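Spore germination protein B3 (Bacillus subtilis subsp. subtilis, PDB 3N54) takes part in the response of spores to the germinant mixture of L-asparagine, glucose, fructose and potassium ions, as a membrane lipoprotein of the GerABKC family. Local coordinates at residues Q290-D293 with K294-E298; N319-K322 with G323-D326. All blocks are in the same frame, centred on the assembly; numbering follows the deposited sequence.

Interaction 1: Q290-D293 with K294-E298; sequences QVMD and KLQHE. With SO4 (sulfate ion), chain B.
Four backbone hydrogen bonds of the i to i+4 kind join Gln290-Asp293 to Lys294-Glu298, so this is the last part of the long helix 271-299. Lys294 N reaches Gln290 O at 3.1 Å, Leu295 N reaches Val291 O, and Gln296 N reaches Met292 O. His297 N binds Asp293 O at 2.9 Å. A wider pi-type turn lies at 294-298, near the end of the helix.

Apolar contacts occupy the buried side. Leu295 CD1 touches two side chains of the turn before it, Met292 SD at 4.2 Å and Val291 CG1 at 4.4 Å. Helix 198-208 packs here through Leu204, which touches both Met292 and Leu295. Phe329 of helix 325-331 touches the same two residues.

Gln296 crosses Met292 at a slant. Its OE1 is 3.7 Å from Met292 CG. Its amide NE2 is used outside the turn, in hydrogen bonds to the carbonyl oxygens of Phe329 and Thr332.

Charged and polar groups line the exposed side. Asp293 and His297 cross at about a right angle. The carboxylate carbon meets the ring at its edge, in plane, while the two planes are 58° apart. Asp293 OD1 approaches His297 CD2 to 3.3 Å. Gln296 CB covers one face of this imidazole.

Lys294 has CG anti to its carbonyl carbon (chi1 -67°), and its bends at chi3 and chi4 bring the ammonium group round to Glu298, one turn on. The two form a salt bridge, with Glu298 OE2 accepting through its syn lone pair. A sulfate, probably from the crystallisation liquor, gives the ammonium a second anionic partner: Lys294 NZ donates to sulfate O3 at 2.6 Å.

Interaction 2: N319-K322 with G323-D326; sequences NKVK and GHWD
His324 folds back over the end of helix 315-321 and lays its ring against Val321. Val321 O sits 3.7 Å above the ring plane, over its centre. Val321 CA makes a CH-pi contact with the ring, 4.1 Å from the centroid and 25° off the normal. Beside it, His324 CE1 comes within 3.3 Å of Lys320 O.

The turn is closed by His324 N, which donates to Val321 O at 2.7 Å, with a nearly straight N-H...O angle of 167°. The first torsion of His324 (chi1 50°) places CG between its backbone N and carbonyl carbon, and the ring then lies against the same Val321 carbonyl oxygen that the backbone N-H of His324 binds.

Trp325 adds a looser apolar contact, CE3 to Val321 CG2 at 4.5 Å. Farther out, its indole NE1 is hydrogen-bonded to Asp302, and its side chain touches Ser307 and Ile310 of helix 306-313. Asp326 forms a salt bridge with Arg187 and a hydrogen bond with Thr301.

Lys322 is the first residue to leave helical geometry. Val321-His324 is a beta turn close to type I, here joining two consecutive helices, with His324 at the N-cap position of the second.

How the interactions relate
Both interactions lie within the C-terminal GerAC-like part of the protein, and they come in series along the chain. Interaction 1 belongs to the end of helix 271-299. Interaction 2 follows after helix 306-313, where helix 315-321 gives way to helix 325-331. Their centres are about 19 Å apart, and their nearest atoms are about 6 Å apart without touching. Helix 325-331 starts in interaction 2, and its later part packs on interaction 1. Thr301 is a second link, as its backbone is hydrogen-bonded to Leu295 and its OG1 to Asp326 OD2. Strand 333-342 follows and joins the four-stranded mixed sheet. The short helices after 271-299 thus lead the chain back against that helix.

Interaction 1: Q290-D293 with K294-E298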
ATOM      1  N   GLN A 290     -10.914 -14.837   7.739  1.00 45.57           N
ATOM      2  CA  GLN A 290     -11.427 -14.422   6.440  1.00 45.88           C
ATOM      3  C   GLN A 290     -10.319 -13.728   5.627  1.00 44.66           C
ATOM      4  O   GLN A 290     -10.124 -14.041   4.451  1.00 45.32           O
ATOM      5  CB  GLN A 290     -12.643 -13.507   6.629  1.00 45.50           C
ATOM      6  CG  GLN A 290     -13.307 -12.961   5.350  1.00 48.40           C
ATOM      7  CD  GLN A 290     -13.739 -14.027   4.372  1.00 54.43           C
ATOM      8  OE1 GLN A 290     -12.901 -14.613   3.671  1.00 58.10           O
ATOM      9  NE2 GLN A 290     -15.057 -14.259   4.276  1.00 56.42           N
ATOM     10  N   VAL A 291      -9.587 -12.816   6.266  1.00 42.89           N
ATOM     11  CA  VAL A 291      -8.518 -12.074   5.594  1.00 42.30           C
ATOM     12  C   VAL A 291      -7.390 -13.017   5.171  1.00 43.31           C
ATOM     13  O   VAL A 291      -6.913 -12.948   4.039  1.00 43.46           O
ATOM     14  CB  VAL A 291      -7.942 -10.945   6.481  1.00 41.32           C
ATOM     15  CG1 VAL A 291      -6.783 -10.244   5.771  1.00 40.80           C
ATOM     16  CG2 VAL A 291      -9.029  -9.942   6.845  1.00 40.89           C
ATOM     17  N   MET A 292      -6.990 -13.908   6.075  1.00 43.90           N
ATOM     18  CA  MET A 292      -5.921 -14.863   5.785  1.00 45.64           C
ATOM     19  C   MET A 292      -6.317 -15.799   4.643  1.00 46.68           C
ATOM     20  O   MET A 292      -5.482 -16.215   3.855  1.00 48.03           O
ATOM     21  CB  MET A 292      -5.567 -15.672   7.038  1.00 47.19           C
ATOM     22  CG  MET A 292      -4.162 -16.261   7.034  1.00 50.34           C
ATOM     23  SD  MET A 292      -2.843 -15.031   6.864  1.00 52.10           S
ATOM     24  CE  MET A 292      -3.416 -13.732   7.948  1.00 49.03           C
ATOM     25  N   ASP A 293      -7.599 -16.121   4.555  1.00 46.77           N
ATOM     26  CA  ASP A 293      -8.102 -16.962   3.478  1.00 48.50           C
ATOM     27  C   ASP A 293      -7.967 -16.251   2.123  1.00 47.63           C
ATOM     28  O   ASP A 293      -7.609 -16.874   1.126  1.00 49.63           O
ATOM     29  CB  ASP A 293      -9.561 -17.334   3.739  1.00 49.19           C
ATOM     30  CG  ASP A 293     -10.030 -18.467   2.869  1.00 53.24           C
ATOM     31  OD1 ASP A 293      -9.621 -19.616   3.119  1.00 57.52           O
ATOM     32  OD2 ASP A 293     -10.825 -18.216   1.947  1.00 56.18           O
ATOM     33  N   LYS A 294      -8.259 -14.952   2.096  1.00 44.87           N
ATOM     34  CA  LYS A 294      -8.064 -14.145   0.891  1.00 44.79           C
ATOM     35  C   LYS A 294      -6.576 -14.060   0.517  1.00 43.94           C
ATOM     36  O   LYS A 294      -6.224 -14.171  -0.650  1.00 45.07           O
ATOM     37  CB  LYS A 294      -8.633 -12.735   1.071  1.00 43.34           C
ATOM     38  CG  LYS A 294     -10.148 -12.688   1.203  1.00 44.57           C
ATOM     39  CD  LYS A 294     -10.643 -11.337   1.708  1.00 44.58           C
ATOM     40  CE  LYS A 294     -10.511 -10.225   0.676  1.00 46.08           C
ATOM     41  NZ  LYS A 294     -11.437 -10.396  -0.474  1.00 50.00           N
ATOM     42  N   LEU A 295      -5.710 -13.877   1.507  1.00 41.96           N
ATOM     43  CA  LEU A 295      -4.271 -13.790   1.242  1.00 42.20           C
ATOM     44  C   LEU A 295      -3.734 -15.118   0.718  1.00 44.49           C
ATOM     45  O   LEU A 295      -2.957 -15.152  -0.238  1.00 45.69           O
ATOM     46  CB  LEU A 295      -3.499 -13.369   2.497  1.00 40.67           C
ATOM     47  CG  LEU A 295      -3.721 -11.936   2.998  1.00 38.82           C
ATOM     48  CD1 LEU A 295      -2.903 -11.683   4.252  1.00 36.99           C
ATOM     49  CD2 LEU A 295      -3.377 -10.912   1.922  1.00 37.60           C
ATOM     50  N   GLN A 296      -4.176 -16.213   1.325  1.00 45.38           N
ATOM     51  CA  GLN A 296      -3.698 -17.538   0.930  1.00 48.01           C
ATOM     52  C   GLN A 296      -4.272 -18.058  -0.387  1.00 49.98           C
ATOM     53  O   GLN A 296      -3.535 -18.616  -1.194  1.00 52.42           O
ATOM     54  CB  GLN A 296      -3.981 -18.551   2.037  1.00 48.96           C
ATOM     55  CG  GLN A 296      -3.056 -18.429   3.225  1.00 48.64           C
ATOM     56  CD  GLN A 296      -3.429 -19.400   4.323  1.00 50.30           C
ATOM     57  OE1 GLN A 296      -4.504 -19.299   4.903  1.00 49.79           O
ATOM     58  NE2 GLN A 296      -2.543 -20.346   4.614  1.00 52.46           N
ATOM     59  N   HIS A 297      -5.568 -17.867  -0.616  1.00 49.40           N
ATOM     60  CA  HIS A 297      -6.234 -18.526  -1.749  1.00 52.20           C
ATOM     61  C   HIS A 297      -6.836 -17.605  -2.812  1.00 51.83           C
ATOM     62  O   HIS A 297      -7.166 -18.078  -3.899  1.00 54.96           O
ATOM     63  CB  HIS A 297      -7.296 -19.494  -1.215  1.00 53.56           C
ATOM     64  CG  HIS A 297      -6.782 -20.401  -0.138  1.00 54.71           C
ATOM     65  ND1 HIS A 297      -5.815 -21.358  -0.369  1.00 58.16           N
ATOM     66  CD2 HIS A 297      -7.083 -20.482   1.178  1.00 53.83           C
ATOM     67  CE1 HIS A 297      -5.549 -21.993   0.758  1.00 58.44           C
ATOM     68  NE2 HIS A 297      -6.306 -21.482   1.712  1.00 56.20           N
ATOM     69  N   GLU A 298      -6.995 -16.318  -2.518  1.00 48.51           N
ATOM     70  CA  GLU A 298      -7.456 -15.372  -3.533  1.00 48.66           C
ATOM     71  C   GLU A 298      -6.237 -14.679  -4.148  1.00 48.81           C
ATOM     72  O   GLU A 298      -6.012 -14.775  -5.348  1.00 51.14           O
ATOM     73  CB  GLU A 298      -8.431 -14.343  -2.956  1.00 46.12           C
ATOM     74  CG  GLU A 298      -9.124 -13.483  -4.020  1.00 46.37           C
ATOM     75  CD  GLU A 298     -10.012 -12.389  -3.440  1.00 42.71           C
ATOM     76  OE1 GLU A 298     -10.600 -11.641  -4.236  1.00 43.01           O
ATOM     77  OE2 GLU A 298     -10.129 -12.263  -2.203  1.00 39.22           O
TER
HETATM   78  S   SO4 B   1     -14.921 -10.736  -1.030  1.00 83.62           S
HETATM   79  O1  SO4 B   1     -14.296 -11.221  -2.253  1.00 83.37           O
HETATM   80  O2  SO4 B   1     -15.371  -9.364  -1.241  1.00 83.48           O
HETATM   81  O3  SO4 B   1     -13.972 -10.765   0.077  1.00 83.76           O
HETATM   82  O4  SO4 B   1     -16.052 -11.591  -0.693  1.00 83.57           O

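Interaction 2: N319-K322 with G323-D326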
ATOM      1  N   ASN A 319      15.784 -21.974   4.203  1.00113.71           N
ATOM      2  CA  ASN A 319      16.707 -22.123   3.075  1.00117.12           C
ATOM      3  C   ASN A 319      16.137 -22.973   1.933  1.00119.60           C
ATOM      4  O   ASN A 319      16.414 -22.712   0.763  1.00119.57           O
ATOM      5  CB  ASN A 319      18.039 -22.712   3.555  1.00122.07           C
ATOM      6  CG  ASN A 319      19.123 -22.665   2.492  1.00124.19           C
ATOM      7  OD1 ASN A 319      19.916 -23.597   2.361  1.00129.22           O
ATOM      8  ND2 ASN A 319      19.161 -21.580   1.725  1.00120.97           N
ATOM      9  N   LYS A 320      15.340 -23.981   2.279  1.00 63.42           N
ATOM     10  CA  LYS A 320      14.723 -24.872   1.288  1.00 64.86           C
ATOM     11  C   LYS A 320      13.488 -24.264   0.612  1.00 65.57           C
ATOM     12  O   LYS A 320      13.244 -24.514  -0.572  1.00 65.86           O
ATOM     13  CB  LYS A 320      14.330 -26.203   1.949  1.00 65.26           C
ATOM     14  CG  LYS A 320      13.763 -27.251   0.980  1.00 66.68           C
ATOM     15  CD  LYS A 320      13.278 -28.501   1.713  1.00 68.14           C
ATOM     16  CE  LYS A 320      12.480 -29.412   0.777  1.00 68.99           C
ATOM     17  NZ  LYS A 320      11.930 -30.613   1.480  1.00 69.96           N
ATOM     18  N   VAL A 321      12.713 -23.476   1.360  1.00 66.42           N
ATOM     19  CA  VAL A 321      11.446 -22.908   0.851  1.00 66.99           C
ATOM     20  C   VAL A 321      11.557 -21.495   0.246  1.00 67.29           C
ATOM     21  O   VAL A 321      10.713 -21.109  -0.567  1.00 67.39           O
ATOM     22  CB  VAL A 321      10.363 -22.893   1.954  1.00 66.99           C
ATOM     23  CG1 VAL A 321      10.109 -24.311   2.465  1.00 67.27           C
ATOM     24  CG2 VAL A 321      10.764 -21.971   3.097  1.00 67.15           C
ATOM     25  N   LYS A 322      12.588 -20.744   0.640  1.00 67.60           N
ATOM     26  CA  LYS A 322      12.842 -19.376   0.141  1.00 67.75           C
ATOM     27  C   LYS A 322      12.332 -19.072  -1.264  1.00 67.48           C
ATOM     28  O   LYS A 322      11.699 -18.042  -1.484  1.00 67.76           O
ATOM     29  CB  LYS A 322      14.348 -19.078   0.166  1.00 68.03           C
ATOM     30  CG  LYS A 322      14.846 -18.507   1.476  1.00 69.04           C
ATOM     31  CD  LYS A 322      16.362 -18.605   1.606  1.00 70.33           C
ATOM     32  CE  LYS A 322      17.093 -17.741   0.593  1.00 70.91           C
ATOM     33  NZ  LYS A 322      18.557 -17.691   0.875  1.00 71.33           N
ATOM     34  N   GLY A 323      12.623 -19.959  -2.209  1.00 67.14           N
ATOM     35  CA  GLY A 323      12.263 -19.750  -3.611  1.00 66.95           C
ATOM     36  C   GLY A 323      10.798 -19.909  -3.973  1.00 66.77           C
ATOM     37  O   GLY A 323      10.393 -19.544  -5.077  1.00 66.68           O
ATOM     38  N   HIS A 324      10.003 -20.461  -3.060  1.00 66.66           N
ATOM     39  CA  HIS A 324       8.571 -20.669  -3.296  1.00 66.68           C
ATOM     40  C   HIS A 324       7.786 -20.498  -1.992  1.00 66.00           C
ATOM     41  O   HIS A 324       6.975 -21.348  -1.611  1.00 65.98           O
ATOM     42  CB  HIS A 324       8.334 -22.054  -3.915  1.00 67.07           C
ATOM     43  CG  HIS A 324       9.006 -23.171  -3.174  1.00 68.44           C
ATOM     44  ND1 HIS A 324      10.325 -23.515  -3.386  1.00 70.02           N
ATOM     45  CD2 HIS A 324       8.546 -24.016  -2.222  1.00 69.62           C
ATOM     46  CE1 HIS A 324      10.648 -24.523  -2.595  1.00 70.32           C
ATOM     47  NE2 HIS A 324       9.587 -24.846  -1.877  1.00 70.28           N
ATOM     48  N   TRP A 325       8.032 -19.381  -1.315  1.00 65.18           N
ATOM     49  CA  TRP A 325       7.402 -19.109  -0.024  1.00 64.58           C
ATOM     50  C   TRP A 325       5.893 -18.897  -0.110  1.00 64.10           C
ATOM     51  O   TRP A 325       5.168 -19.301   0.795  1.00 63.97           O
ATOM     52  CB  TRP A 325       8.045 -17.895   0.643  1.00 64.53           C
ATOM     53  CG  TRP A 325       7.237 -17.378   1.773  1.00 64.42           C
ATOM     54  CD1 TRP A 325       6.648 -16.157   1.865  1.00 63.97           C
ATOM     55  CD2 TRP A 325       6.874 -18.092   2.958  1.00 64.66           C
ATOM     56  NE1 TRP A 325       5.963 -16.050   3.047  1.00 63.89           N
ATOM     57  CE2 TRP A 325       6.084 -17.227   3.738  1.00 64.36           C
ATOM     58  CE3 TRP A 325       7.144 -19.378   3.437  1.00 64.82           C
ATOM     59  CZ2 TRP A 325       5.562 -17.602   4.978  1.00 64.96           C
ATOM     60  CZ3 TRP A 325       6.628 -19.751   4.670  1.00 65.00           C
ATOM     61  CH2 TRP A 325       5.845 -18.866   5.427  1.00 64.98           C
ATOM     62  N   ASP A 326       5.420 -18.260  -1.178  1.00 63.57           N
ATOM     63  CA  ASP A 326       3.982 -18.037  -1.340  1.00 63.31           C
ATOM     64  C   ASP A 326       3.222 -19.367  -1.440  1.00 63.50           C
ATOM     65  O   ASP A 326       2.147 -19.509  -0.854  1.00 63.31           O
ATOM     66  CB  ASP A 326       3.687 -17.129  -2.543  1.00 62.94           C
ATOM     67  CG  ASP A 326       3.940 -15.648  -2.242  1.00 61.91           C
ATOM     68  OD1 ASP A 326       4.045 -15.275  -1.050  1.00 58.83           O
ATOM     69  OD2 ASP A 326       4.014 -14.853  -3.203  1.00 60.00           O
TER